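Local coordinates for Rna-binding protein with serine-rich domain 1 (Homo sapiens, PDB 4A8X) that serves as an auxiliary component of the splicing-dependent exon junction complex, its RNA recognition motif domain being required to form the ASAP complex, at residues 10-13 with 14-18. Numbering follows the deposited sequence.
Sequences GRLT and RNVTK
Thr13 and Val16 close a type I beta turn: Val16 N donates to Thr13 O at 3.1 Å with an N-H...O angle of 163°, approaching from above the carbonyl plane. A water donates to the same Thr13 O (2.7 Å) and to Val16 O (2.6 Å), bridging the two carbonyls. The Thr13 side chain joins in because chi1 of 81° sets OG1 between its own backbone N and carbonyl carbon, where it accepts from Asn15 N at 3.2 Å, the bond of an ST turn, more bent at 144°. Val16 CG2 lies 3.6 Å from Thr13 OG1, while its other methyl, CG1, meets Leu12 CD2 at 4.2 Å. Leu12 and Val16 both also pack on Ile21 of helix 18-26 and on Ile72. In the second shell, Asp73 OD2 is hydrogen-bonded to both Thr13 OG1 and Asn15 ND2, and ND2 also bonds the backbone of another protein's chain. A valine in place of this threonine would probably leave Asn15 N without its acceptor and take from Asp73 its bond to the side chain. Thr17 then takes the N-cap position of helix 18-26; the segment thus connects strand 6-10 to that helix, the first strand and first helix of the RRM fold.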
ATOM      1  N   GLY A  10      -7.868   7.888   8.995  1.00 18.36           N
ATOM      2  CA  GLY A  10      -6.435   8.111   9.122  1.00 20.18           C
ATOM      3  C   GLY A  10      -5.609   6.886   8.745  1.00 20.38           C
ATOM      4  O   GLY A  10      -6.127   5.766   8.676  1.00 20.75           O
ATOM      5  N   ARG A  11      -4.322   7.119   8.506  1.00 18.14           N
ATOM      6  CA  ARG A  11      -3.353   6.061   8.184  1.00 20.45           C
ATOM      7  C   ARG A  11      -3.606   5.402   6.819  1.00 19.71           C
ATOM      8  O   ARG A  11      -3.419   4.209   6.641  1.00 21.41           O
ATOM      9  CB  ARG A  11      -3.336   5.003   9.298  1.00 24.54           C
ATOM     10  CG  ARG A  11      -2.819   5.491  10.672  1.00 30.63           C
ATOM     11  CD  ARG A  11      -1.284   5.751  10.680  1.00 41.26           C
ATOM     12  NE  ARG A  11      -0.477   4.545  10.405  1.00 44.37           N
ATOM     13  CZ  ARG A  11       0.752   4.543   9.868  1.00 46.88           C
ATOM     14  NH1 ARG A  11       1.355   5.683   9.535  1.00 49.35           N
ATOM     15  NH2 ARG A  11       1.380   3.388   9.642  1.00 43.30           N
ATOM     16  N   LEU A  12      -4.035   6.189   5.854  1.00 17.78           N
ATOM     17  CA  LEU A  12      -4.252   5.688   4.514  1.00 19.03           C
ATOM     18  C   LEU A  12      -2.896   5.556   3.848  1.00 21.02           C
ATOM     19  O   LEU A  12      -2.102   6.516   3.888  1.00 17.97           O
ATOM     20  CB  LEU A  12      -5.135   6.667   3.724  1.00 15.97           C
ATOM     21  CG  LEU A  12      -6.586   6.837   4.214  1.00 18.40           C
ATOM     22  CD1 LEU A  12      -7.410   7.821   3.336  1.00 16.14           C
ATOM     23  CD2 LEU A  12      -7.309   5.472   4.248  1.00 15.56           C
ATOM     24  N   THR A  13      -2.605   4.407   3.236  1.00 15.42           N
ATOM     25  CA  THR A  13      -1.372   4.292   2.475  1.00 19.33           C
ATOM     26  C   THR A  13      -1.337   5.214   1.258  1.00 20.49           C
ATOM     27  O   THR A  13      -2.377   5.728   0.810  1.00 16.78           O
ATOM     28  CB  THR A  13      -1.058   2.864   2.023  1.00 18.25           C
ATOM     29  OG1 THR A  13      -1.808   2.567   0.869  1.00 21.47           O
ATOM     30  CG2 THR A  13      -1.324   1.849   3.130  1.00 17.66           C
ATOM     31  N   ARG A  14      -0.122   5.411   0.717  1.00 22.65           N
ATOM     32  CA  ARG A  14       0.071   6.188  -0.496  1.00 22.12           C
ATOM     33  C   ARG A  14      -0.556   5.559  -1.756  1.00 22.75           C
ATOM     34  O   ARG A  14      -0.633   6.192  -2.798  1.00 25.06           O
ATOM     35  CB  ARG A  14       1.583   6.432  -0.664  1.00 26.36           C
ATOM     36  CG  ARG A  14       2.037   7.241  -1.860  1.00 26.45           C
ATOM     37  CD  ARG A  14       3.422   7.836  -1.526  1.00 29.79           C
ATOM     38  NE  ARG A  14       3.300   8.868  -0.497  1.00 29.87           N
ATOM     39  CZ  ARG A  14       4.312   9.352   0.214  1.00 38.28           C
ATOM     40  NH1 ARG A  14       5.554   8.896   0.040  1.00 42.99           N
ATOM     41  NH2 ARG A  14       4.081  10.298   1.109  1.00 39.71           N
ATOM     42  N   ASN A  15      -0.981   4.293  -1.694  1.00 21.03           N
ATOM     43  CA  ASN A  15      -1.716   3.701  -2.813  1.00 19.74           C
ATOM     44  C   ASN A  15      -3.220   4.095  -2.817  1.00 21.69           C
ATOM     45  O   ASN A  15      -3.904   3.919  -3.828  1.00 17.55           O
ATOM     46  CB  ASN A  15      -1.686   2.149  -2.754  1.00 18.63           C
ATOM     47  CG  ASN A  15      -0.354   1.557  -3.095  1.00 19.68           C
ATOM     48  OD1 ASN A  15       0.368   2.040  -3.977  1.00 23.42           O
ATOM     49  ND2 ASN A  15      -0.010   0.479  -2.407  1.00 16.54           N
ATOM     50  N   VAL A  16      -3.756   4.561  -1.685  1.00 18.79           N
ATOM     51  CA  VAL A  16      -5.229   4.729  -1.574  1.00 18.37           C
ATOM     52  C   VAL A  16      -5.717   6.001  -2.278  1.00 21.77           C
ATOM     53  O   VAL A  16      -5.240   7.096  -1.981  1.00 23.02           O
ATOM     54  CB  VAL A  16      -5.684   4.735  -0.074  1.00 17.93           C
ATOM     55  CG1 VAL A  16      -7.205   4.967   0.042  1.00 21.64           C
ATOM     56  CG2 VAL A  16      -5.284   3.427   0.614  1.00 15.88           C
ATOM     57  N   THR A  17      -6.665   5.833  -3.202  1.00 18.62           N
ATOM     58  CA  THR A  17      -7.257   6.928  -3.973  1.00 21.34           C
ATOM     59  C   THR A  17      -8.573   7.388  -3.363  1.00 22.90           C
ATOM     60  O   THR A  17      -9.183   6.673  -2.567  1.00 19.58           O
ATOM     61  CB  THR A  17      -7.562   6.510  -5.427  1.00 26.29           C
ATOM     62  OG1 THR A  17      -8.565   5.477  -5.462  1.00 21.87           O
ATOM     63  CG2 THR A  17      -6.276   6.020  -6.147  1.00 30.91           C
ATOM     64  N   LYS A  18      -9.017   8.580  -3.764  1.00 22.42           N
ATOM     65  CA  LYS A  18     -10.315   9.101  -3.359  1.00 26.24           C
ATOM     66  C   LYS A  18     -11.429   8.139  -3.777  1.00 22.70           C
ATOM     67  O   LYS A  18     -12.363   7.961  -3.028  1.00 23.18           O
ATOM     68  CB  LYS A  18     -10.568  10.516  -3.940  1.00 26.48           C
TER
HETATM   69  O   HOH W   1      -3.370   7.919  -0.329  1.00 33.93           O